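PDB 4HDT: 3-hydroxyisobutyryl-CoA hydrolase from Mycobacterium thermoresistibile, which probably hydrolyses 3-hydroxy-2-methylpropanoyl-CoA to 3-hydroxy-2-methylpropanoate and coenzyme A, as a member of the crotonase-like enoyl-CoA hydratase/isomerase family. Local coordinates for residues L33-V38 against W91-R96; E86-W91 against V295-L300; R159-L164 against I181-A186. All coordinates share one frame; numbering follows the deposited sequence. Where two conformers were deposited one is given.

Contact 1 of 3, residues L33-V38 against W91-R96. With ZN (zinc ion), chain D; ACT (acetate ion), chain H.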
loop_
_atom_site.group_PDB
_atom_site.type_symbol
_atom_site.label_atom_id
_atom_site.label_comp_id
_atom_site.label_asym_id
_atom_site.label_seq_id
_atom_site.Cartn_x
_atom_site.Cartn_y
_atom_site.Cartn_z
ATOM N N LEU A 33 -3.283 5.751 -9.760
ATOM C CA LEU A 33 -4.627 5.192 -10.002
ATOM C C LEU A 33 -5.693 6.267 -9.973
ATOM O O LEU A 33 -5.782 7.055 -9.018
ATOM C CB LEU A 33 -5.012 4.172 -8.922
ATOM C CG LEU A 33 -4.072 3.018 -8.751
ATOM C CD1 LEU A 33 -4.608 2.143 -7.619
ATOM C CD2 LEU A 33 -3.996 2.210 -10.024
ATOM N N THR A 34 -6.537 6.228 -10.985
ATOM C CA THR A 34 -7.746 7.034 -11.029
ATOM C C THR A 34 -8.937 6.135 -10.662
ATOM O O THR A 34 -8.834 4.894 -10.632
ATOM C CB THR A 34 -8.004 7.570 -12.444
ATOM O OG1 THR A 34 -8.218 6.477 -13.334
ATOM C CG2 THR A 34 -6.852 8.440 -12.963
ATOM N N HIS A 35 -10.076 6.772 -10.476
ATOM C CA HIS A 35 -11.271 6.005 -10.148
ATOM C C HIS A 35 -11.610 5.120 -11.345
ATOM O O HIS A 35 -12.006 3.952 -11.202
ATOM C CB HIS A 35 -12.369 6.998 -9.793
ATOM C CG HIS A 35 -13.582 6.349 -9.242
ATOM N ND1 HIS A 35 -14.744 7.037 -8.989
ATOM C CD2 HIS A 35 -13.799 5.070 -8.851
ATOM C CE1 HIS A 35 -15.640 6.198 -8.495
ATOM N NE2 HIS A 35 -15.081 5.005 -8.376
ATOM N N GLY A 36 -11.455 5.662 -12.556
ATOM C CA GLY A 36 -11.663 4.891 -13.762
ATOM C C GLY A 36 -10.824 3.631 -13.896
ATOM O O GLY A 36 -11.306 2.570 -14.309
ATOM N N MET A 37 -9.558 3.734 -13.508
ATOM C CA MET A 37 -8.678 2.564 -13.568
ATOM C C MET A 37 -9.122 1.485 -12.591
ATOM O O MET A 37 -9.101 0.281 -12.924
ATOM C CB MET A 37 -7.221 2.991 -13.287
ATOM C CG MET A 37 -6.632 3.905 -14.363
ATOM S SD MET A 37 -5.165 4.830 -13.878
ATOM C CE MET A 37 -3.904 3.561 -13.762
ATOM N N VAL A 38 -9.438 1.907 -11.370
ATOM C CA VAL A 38 -10.007 0.992 -10.356
ATOM C C VAL A 38 -11.256 0.279 -10.873
ATOM O O VAL A 38 -11.367 -0.949 -10.781
ATOM C CB VAL A 38 -10.249 1.762 -9.033
ATOM C CG1 VAL A 38 -11.198 1.039 -8.108
ATOM C CG2 VAL A 38 -8.910 2.066 -8.367
ATOM N N TRP A 91 -12.615 5.409 -2.725
ATOM C CA TRP A 91 -12.136 4.464 -1.696
ATOM C C TRP A 91 -13.099 3.289 -1.572
ATOM O O TRP A 91 -12.660 2.153 -1.366
ATOM C CB TRP A 91 -11.976 5.169 -0.370
ATOM C CG TRP A 91 -10.835 6.100 -0.287
ATOM C CD1 TRP A 91 -9.637 5.953 -0.884
ATOM C CD2 TRP A 91 -10.765 7.306 0.459
ATOM N NE1 TRP A 91 -8.809 6.996 -0.574
ATOM C CE2 TRP A 91 -9.481 7.849 0.263
ATOM C CE3 TRP A 91 -11.657 7.984 1.278
ATOM C CZ2 TRP A 91 -9.065 9.064 0.883
ATOM C CZ3 TRP A 91 -11.249 9.177 1.905
ATOM C CH2 TRP A 91 -9.980 9.710 1.689
ATOM N N PHE A 92 -14.394 3.545 -1.644
ATOM C CA PHE A 92 -15.380 2.465 -1.591
ATOM C C PHE A 92 -15.094 1.414 -2.680
ATOM O O PHE A 92 -14.986 0.223 -2.402
ATOM C CB PHE A 92 -16.793 3.067 -1.722
ATOM C CG PHE A 92 -17.911 2.154 -1.342
ATOM C CD1 PHE A 92 -18.505 1.340 -2.269
ATOM C CD2 PHE A 92 -18.406 2.162 -0.058
ATOM C CE1 PHE A 92 -19.560 0.496 -1.918
ATOM C CE2 PHE A 92 -19.443 1.329 0.312
ATOM C CZ PHE A 92 -20.014 0.489 -0.616
ATOM N N ASP A 93 -14.949 1.841 -3.922
ATOM C CA ASP A 93 -14.669 0.961 -5.040
ATOM C C ASP A 93 -13.251 0.365 -4.964
ATOM O O ASP A 93 -13.039 -0.806 -5.272
ATOM C CB ASP A 93 -14.863 1.707 -6.368
ATOM C CG ASP A 93 -16.325 1.982 -6.681
ATOM O OD1 ASP A 93 -17.248 1.237 -6.201
ATOM O OD2 ASP A 93 -16.603 2.951 -7.449
ATOM N N GLU A 94 -12.285 1.172 -4.528
ATOM C CA GLU A 94 -10.912 0.697 -4.456
ATOM C C GLU A 94 -10.747 -0.390 -3.402
ATOM O O GLU A 94 -10.118 -1.410 -3.672
ATOM C CB GLU A 94 -9.951 1.840 -4.146
ATOM C CG GLU A 94 -8.478 1.438 -4.155
ATOM C CD GLU A 94 -7.576 2.572 -3.747
ATOM O OE1 GLU A 94 -7.985 3.320 -2.834
ATOM O OE2 GLU A 94 -6.467 2.725 -4.300
ATOM N N TYR A 95 -11.335 -0.180 -2.246
ATOM C CA TYR A 95 -11.175 -1.147 -1.157
ATOM C C TYR A 95 -11.938 -2.425 -1.486
ATOM O O TYR A 95 -11.491 -3.525 -1.171
ATOM C CB TYR A 95 -11.558 -0.614 0.214
ATOM C CG TYR A 95 -10.769 0.613 0.714
ATOM C CD1 TYR A 95 -9.723 1.169 -0.012
ATOM C CD2 TYR A 95 -11.118 1.220 1.885
ATOM C CE1 TYR A 95 -9.058 2.307 0.419
ATOM C CE2 TYR A 95 -10.455 2.352 2.343
ATOM C CZ TYR A 95 -9.459 2.916 1.602
ATOM O OH TYR A 95 -8.892 4.078 2.093
ATOM N N ARG A 96 -13.080 -2.328 -2.143
ATOM C CA ARG A 96 -13.722 -3.522 -2.645
ATOM C C ARG A 96 -12.860 -4.306 -3.660
ATOM O O ARG A 96 -12.807 -5.545 -3.625
ATOM C CB ARG A 96 -15.107 -3.158 -3.227
ATOM C CG ARG A 96 -16.147 -2.895 -2.125
ATOM C CD ARG A 96 -17.372 -2.087 -2.606
ATOM N NE ARG A 96 -18.047 -2.693 -3.724
ATOM C CZ ARG A 96 -19.062 -3.566 -3.639
ATOM N NH1 ARG A 96 -19.517 -3.972 -2.454
ATOM N NH2 ARG A 96 -19.626 -4.061 -4.744
HETATM ZN ZN ZN D . -15.582 8.901 -9.404
HETATM C C ACT H . -9.732 9.508 -7.978
HETATM O O ACT H . -9.857 9.488 -9.246
HETATM O OXT ACT H . -10.675 9.845 -7.228
HETATM C CH3 ACT H . -8.413 9.199 -7.314
#

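Contact 2 of 3, residues E86-W91 against V295-L300. With ZN (zinc ion), chain D.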
loop_
_atom_site.group_PDB
_atom_site.type_symbol
_atom_site.label_atom_id
_atom_site.label_comp_id
_atom_site.label_asym_id
_atom_site.label_seq_id
_atom_site.Cartn_x
_atom_site.Cartn_y
_atom_site.Cartn_z
ATOM N N GLU A 86 -16.247 12.294 -4.117
ATOM C CA GLU A 86 -15.423 11.474 -5.015
ATOM C C GLU A 86 -14.393 10.663 -4.268
ATOM O O GLU A 86 -14.155 9.519 -4.612
ATOM C CB GLU A 86 -14.730 12.316 -6.090
ATOM C CG GLU A 86 -13.600 11.624 -6.863
ATOM C CD GLU A 86 -14.040 10.515 -7.820
ATOM O OE1 GLU A 86 -15.227 10.275 -8.070
ATOM O OE2 GLU A 86 -13.118 9.803 -8.305
ATOM N N ALA A 87 -13.765 11.265 -3.258
ATOM C CA ALA A 87 -12.825 10.499 -2.460
ATOM C C ALA A 87 -13.511 9.285 -1.818
ATOM O O ALA A 87 -12.986 8.170 -1.884
ATOM C CB ALA A 87 -12.157 11.344 -1.391
ATOM N N ARG A 88 -14.651 9.491 -1.184
ATOM C CA ARG A 88 -15.339 8.361 -0.575
ATOM C C ARG A 88 -15.770 7.298 -1.587
ATOM O O ARG A 88 -15.638 6.083 -1.350
ATOM C CB ARG A 88 -16.519 8.824 0.258
ATOM C CG ARG A 88 -16.077 9.599 1.484
ATOM C CD ARG A 88 -17.251 9.804 2.412
ATOM N NE ARG A 88 -18.176 10.742 1.820
ATOM C CZ ARG A 88 -18.106 12.061 1.961
ATOM N NH1 ARG A 88 -17.179 12.613 2.734
ATOM N NH2 ARG A 88 -19.002 12.813 1.350
ATOM N N ARG A 89 -16.262 7.722 -2.739
ATOM C CA ARG A 89 -16.679 6.747 -3.706
ATOM C C ARG A 89 -15.471 5.995 -4.257
ATOM O O ARG A 89 -15.534 4.790 -4.486
ATOM C CB ARG A 89 -17.435 7.390 -4.841
ATOM C CG ARG A 89 -18.052 6.351 -5.779
ATOM C CD ARG A 89 -19.099 5.452 -5.088
ATOM N NE ARG A 89 -19.128 4.130 -5.701
ATOM C CZ ARG A 89 -20.026 3.173 -5.448
ATOM N NH1 ARG A 89 -21.034 3.385 -4.594
ATOM N NH2 ARG A 89 -19.930 1.992 -6.078
ATOM N N PHE A 90 -14.391 6.726 -4.501
ATOM C CA PHE A 90 -13.142 6.115 -4.981
ATOM C C PHE A 90 -12.692 5.035 -3.985
ATOM O O PHE A 90 -12.409 3.907 -4.378
ATOM C CB PHE A 90 -12.038 7.182 -5.195
ATOM C CG PHE A 90 -10.675 6.597 -5.462
ATOM C CD1 PHE A 90 -10.376 6.024 -6.680
ATOM C CD2 PHE A 90 -9.731 6.578 -4.466
ATOM C CE1 PHE A 90 -9.126 5.487 -6.949
ATOM C CE2 PHE A 90 -8.485 6.026 -4.691
ATOM C CZ PHE A 90 -8.184 5.447 -5.946
ATOM N N TRP A 91 -12.615 5.409 -2.725
ATOM C CA TRP A 91 -12.136 4.464 -1.696
ATOM C C TRP A 91 -13.099 3.289 -1.572
ATOM O O TRP A 91 -12.660 2.153 -1.366
ATOM C CB TRP A 91 -11.976 5.169 -0.370
ATOM C CG TRP A 91 -10.835 6.100 -0.287
ATOM C CD1 TRP A 91 -9.637 5.953 -0.884
ATOM C CD2 TRP A 91 -10.765 7.306 0.459
ATOM N NE1 TRP A 91 -8.809 6.996 -0.574
ATOM C CE2 TRP A 91 -9.481 7.849 0.263
ATOM C CE3 TRP A 91 -11.657 7.984 1.278
ATOM C CZ2 TRP A 91 -9.065 9.064 0.883
ATOM C CZ3 TRP A 91 -11.249 9.177 1.905
ATOM C CH2 TRP A 91 -9.980 9.710 1.689
ATOM N N VAL A 295 -11.313 5.472 8.857
ATOM C CA VAL A 295 -10.146 6.335 9.057
ATOM C C VAL A 295 -9.957 7.293 7.880
ATOM O O VAL A 295 -9.746 8.503 8.090
ATOM C CB VAL A 295 -8.889 5.496 9.330
ATOM C CG1 VAL A 295 -7.600 6.302 9.315
ATOM C CG2 VAL A 295 -9.026 4.750 10.678
ATOM N N SER A 296 -10.049 6.771 6.656
ATOM C CA SER A 296 -9.905 7.617 5.457
ATOM C C SER A 296 -10.996 8.688 5.400
ATOM O O SER A 296 -10.711 9.837 5.148
ATOM C CB SER A 296 -9.880 6.783 4.181
ATOM O OG SER A 296 -8.775 5.864 4.188
ATOM N N CYS A 297 -12.238 8.281 5.646
ATOM C CA CYS A 297 -13.360 9.212 5.691
ATOM C C CYS A 297 -13.130 10.316 6.711
ATOM O O CYS A 297 -13.400 11.499 6.426
ATOM C CB CYS A 297 -14.635 8.471 6.009
ATOM S SG CYS A 297 -15.324 7.537 4.613
ATOM N N ALA A 298 -12.666 9.943 7.904
ATOM C CA ALA A 298 -12.362 10.934 8.942
ATOM C C ALA A 298 -11.250 11.899 8.484
ATOM O O ALA A 298 -11.362 13.133 8.709
ATOM C CB ALA A 298 -11.991 10.235 10.247
ATOM N N SER A 299 -10.229 11.358 7.826
ATOM C CA SER A 299 -9.112 12.172 7.360
ATOM C C SER A 299 -9.577 13.263 6.361
ATOM O O SER A 299 -8.964 14.333 6.274
ATOM C CB SER A 299 -8.027 11.318 6.735
ATOM O OG SER A 299 -8.384 11.039 5.405
ATOM N N LEU A 300 -10.652 13.013 5.624
ATOM C CA LEU A 300 -11.150 14.054 4.718
ATOM C C LEU A 300 -11.546 15.353 5.419
ATOM O O LEU A 300 -11.570 16.419 4.797
ATOM C CB LEU A 300 -12.350 13.561 3.904
ATOM C CG LEU A 300 -12.093 12.598 2.792
ATOM C CD1 LEU A 300 -13.471 12.176 2.246
ATOM C CD2 LEU A 300 -11.225 13.246 1.692
HETATM ZN ZN ZN D . -15.582 8.901 -9.404
HETATM O O HOH W 1 -15.734 12.371 5.469
#

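Contact 3 of 3, residues R159-L164 against I181-A186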
loop_
_atom_site.group_PDB
_atom_site.type_symbol
_atom_site.label_atom_id
_atom_site.label_comp_id
_atom_site.label_asym_id
_atom_site.label_seq_id
_atom_site.Cartn_x
_atom_site.Cartn_y
_atom_site.Cartn_z
ATOM N N ARG A 159 0.910 -7.843 9.934
ATOM C CA ARG A 159 1.347 -9.248 9.756
ATOM C C ARG A 159 2.854 -9.396 9.493
ATOM O O ARG A 159 3.353 -10.513 9.394
ATOM C CB ARG A 159 0.501 -9.916 8.668
ATOM C CG ARG A 159 -0.920 -10.290 9.163
ATOM C CD ARG A 159 -1.881 -10.705 8.061
ATOM N NE ARG A 159 -3.172 -11.150 8.622
ATOM C CZ ARG A 159 -4.081 -10.318 9.139
ATOM N NH1 ARG A 159 -3.862 -8.998 9.173
ATOM N NH2 ARG A 159 -5.221 -10.815 9.620
ATOM N N ALA A 160 3.563 -8.276 9.381
ATOM C CA ALA A 160 5.009 -8.297 9.129
ATOM C C ALA A 160 5.704 -8.816 10.398
ATOM O O ALA A 160 5.144 -8.694 11.508
ATOM C CB ALA A 160 5.508 -6.914 8.794
ATOM N N PRO A 161 6.921 -9.375 10.245
ATOM C CA PRO A 161 7.631 -9.862 11.424
ATOM C C PRO A 161 7.923 -8.773 12.440
ATOM O O PRO A 161 8.253 -7.631 12.062
ATOM C CB PRO A 161 8.928 -10.439 10.835
ATOM C CG PRO A 161 8.687 -10.673 9.383
ATOM C CD PRO A 161 7.705 -9.590 9.012
ATOM N N GLY A 162 7.851 -9.126 13.728
ATOM C CA GLY A 162 8.314 -8.189 14.744
ATOM C C GLY A 162 7.534 -6.894 14.693
ATOM O O GLY A 162 6.316 -6.901 14.543
ATOM N N LYS A 163 8.257 -5.775 14.785
ATOM C CA LYS A 163 7.683 -4.441 14.622
ATOM C C LYS A 163 8.084 -3.827 13.286
ATOM O O LYS A 163 7.989 -2.619 13.129
ATOM C CB LYS A 163 8.124 -3.523 15.766
ATOM C CG LYS A 163 7.776 -4.044 17.151
ATOM C CD LYS A 163 6.287 -4.248 17.312
ATOM C CE LYS A 163 5.935 -4.811 18.674
ATOM N NZ LYS A 163 4.531 -5.267 18.659
ATOM N N LEU A 164 8.554 -4.637 12.341
ATOM C CA LEU A 164 8.929 -4.101 11.035
ATOM C C LEU A 164 7.796 -3.314 10.365
ATOM O O LEU A 164 8.039 -2.297 9.695
ATOM C CB LEU A 164 9.400 -5.217 10.108
ATOM C CG LEU A 164 10.727 -5.950 10.428
ATOM C CD1 LEU A 164 11.060 -6.914 9.316
ATOM C CD2 LEU A 164 11.887 -5.057 10.721
ATOM N N ILE A 181 9.609 -9.174 0.620
ATOM C CA ILE A 181 9.386 -10.613 0.829
ATOM C C ILE A 181 9.470 -10.919 2.333
ATOM O O ILE A 181 8.619 -11.639 2.888
ATOM C CB ILE A 181 10.373 -11.443 0.002
ATOM C CG1 ILE A 181 10.086 -11.204 -1.499
ATOM C CG2 ILE A 181 10.292 -12.928 0.354
ATOM C CD1 ILE A 181 11.164 -11.778 -2.409
ATOM N N VAL A 182 10.468 -10.365 3.021
ATOM C CA VAL A 182 10.575 -10.575 4.473
ATOM C C VAL A 182 9.301 -10.079 5.221
ATOM O O VAL A 182 8.824 -10.724 6.151
ATOM C CB VAL A 182 11.876 -9.883 5.004
ATOM C CG1 VAL A 182 11.802 -9.620 6.503
ATOM C CG2 VAL A 182 13.088 -10.698 4.593
ATOM N N MET A 183 8.730 -8.974 4.740
ATOM C CA MET A 183 7.593 -8.405 5.449
ATOM C C MET A 183 6.254 -9.025 5.058
ATOM O O MET A 183 5.253 -8.693 5.669
ATOM C CB MET A 183 7.565 -6.886 5.345
ATOM C CG MET A 183 8.469 -6.223 6.405
ATOM S SD MET A 183 7.981 -4.497 6.627
ATOM C CE MET A 183 8.432 -4.066 4.970
ATOM N N GLY A 184 6.249 -9.947 4.091
ATOM C CA GLY A 184 5.002 -10.597 3.704
ATOM C C GLY A 184 4.199 -9.816 2.707
ATOM O O GLY A 184 3.024 -10.091 2.506
ATOM N N PHE A 185 4.869 -8.872 2.037
ATOM C CA PHE A 185 4.213 -8.051 0.973
ATOM C C PHE A 185 4.411 -8.651 -0.422
ATOM O O PHE A 185 3.796 -8.225 -1.403
ATOM C CB PHE A 185 4.768 -6.618 0.964
ATOM C CG PHE A 185 4.195 -5.693 2.016
ATOM C CD1 PHE A 185 4.291 -5.982 3.371
ATOM C CD2 PHE A 185 3.597 -4.489 1.668
ATOM C CE1 PHE A 185 3.809 -5.131 4.345
ATOM C CE2 PHE A 185 3.102 -3.619 2.652
ATOM C CZ PHE A 185 3.220 -3.924 4.003
ATOM N N ALA A 186 5.308 -9.634 -0.522
ATOM C CA ALA A 186 5.590 -10.298 -1.798
ATOM C C ALA A 186 6.134 -11.697 -1.532
ATOM O O ALA A 186 6.505 -12.002 -0.399
ATOM C CB ALA A 186 6.585 -9.475 -2.626
#

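Contact 1 of 3, residues L33-V38 against W91-R96
Asp93 OD2 accepts a short, nearly straight hydrogen bond from His35 NE2, 2.7 Å long with an N-H...O angle of 168°. The acceptor lies in the imidazole plane at the ring edge and offers its anti lone pair, while the carboxylate is turned 32° against the ring. On the far side of the ring, His35 ND1 binds a zinc ion at 2.1 Å, and Glu86 supplies a second ligand to the same metal. With CG anti to the backbone N (chi1 -171°), the imidazole swings from the first turn of helix 35-49 to reach both partners. The other oxygen, Asp93 OD1, is in a salt bridge with Arg89, so each end of the carboxylate has a partner.

Next to the polar pair, Val38 CG1 packs on the backbone of helix 85-103, 3.7 Å from Glu94 CA. Leu33 CD1, from the loop before helix 35-49, lies 3.8 Å from a carboxylate oxygen, Glu94 OE2, the two side chains crossing at about a right angle. Thr34 caps helix 35-49, its OG1 accepting from Met37 N at 3.1 Å in a capping box, and an acetate ion, probably from the crystallisation liquor, accepts from His35 N.

Asp93 is thus a second-shell group for the zinc: together with the metal it holds the rotation of the ring. With ND1 on the zinc, NE2 is the donor, and the carboxylate probably makes ND1 a more electron-rich ligand.

Contact 2 of 3, residues E86-W91 against V295-L300
Leu300 packs against helix 85-103, its CB directed at the opposing segment, and divides at CG among three residues. CG itself lies near the plane of the Trp91 indole, at the ring edge, 3.6 Å from Trp91 CZ3. One branch ends in CD1, anti to CA (chi2 175°), which rests 3.7 Å from Arg88 CG and equally near Trp91 CZ3; the other, CD2, abuts Ala87 CB at the same separation of 3.7 Å and also touches Trp91 CH2. The side chain therefore fits between the indole edge and the first turn of the 86-91 segment.

Both faces of the indole have neighbours as well. Ser296 CB makes a CH-pi contact over one face, 3.6 Å from the centroid of the six-membered ring of Trp91 and 13° off its normal, while Ala87 O, of the same helix as Trp91, lies over the opposite face toward the rim. Trp91 CZ3 also comes 3.4 Å from Ser296 O, a carbonyl that accepts from both Ser299 OG and Leu300 N. The hydroxyl of Ser296 turns to Tyr95 and Glu292 instead.

At the margin, Arg88 CD lies 3.7 Å from Cys297 SG, and its guanidinium bonds to Asp83 O; a water that donates to Cys297 O gives Arg88 NH1 a weak bond.

The axes of the short segments 86-91 and 295-299 run nearly antiparallel (166°), 10.3 Å apart at closest approach, a largely apolar helix-helix packing that joins helix 285-299, from the C-terminal helical part, to helix 85-103 of the crotonase-like fold.

Contact 3 of 3, residues R159-L164 against I181-A186
A Schellman motif closing helix 177-183 meets the connection between helices 153-158 and 164-171, with Ala160 and Pro161 set against Val182 and Met183. Gly184, at positive phi, ends the helix, and its N bonds back to Ile181 O at 3.2 Å. The facing connection is shaped by a type II' turn from Pro161 to Leu164, closed by Leu164 N bonding to Pro161 O at 3.0 Å, with Gly162 in the positive-phi corner.

The backbones come close where Ala160 CA approaches Met183 O at 3.5 Å in a CA-H...O contact, bent to 135° at the hydrogen. Beside it the pyrrolidine ring of Pro161 lies against the last helical turn: Pro161 CG is 3.2 Å from Val182 O, and Pro161 CD is 3.8 Å from Met183 CA. The proline ring thus lies on the Val182 carbonyl oxygen.

Leu164 CD1 meets Val182 CG1 at 4.0 Å, CG1 being turned toward it by lying anti to the backbone N (chi1 159°). In the conformer given, one of two deposited, Met183 CG sits 3.9 Å from Ala160 CB and the sulfur lies beside Leu164 CB.

Around this joint, helix 227-233 packs on Pro161 through Arg227 and on Leu164 through Ile230, Phe185 packs on Leu156 and Leu157 of helix 153-158, and Ile181 and Ala186 rest on strand 129-132, whose Arg130 bonds to Gly184 O.

Overall arrangement
All three contacts are largely buried, but their chemistry differs. Contacts 1 and 2 share helix 85-103, whose Trp91 packs across contact 2 only; they lie on the same side of the chain's centre and touch each other, with Tyr95 OH and Ser296 OG 2.8 Å apart. They also meet at one zinc ion, for which contact 1 supplies His35 and contact 2 Glu86. Contact 1 couples that metal to a charged carboxylate, whereas contact 2 is chiefly apolar and aromatic between antiparallel helices. Contact 3 lies on the opposite side of the chain's centre, about 25 Å centre to centre from contact 1 and 27 Å from contact 2; away from the annotated sites, it joins a turn to a helix end by backbone and apolar packing.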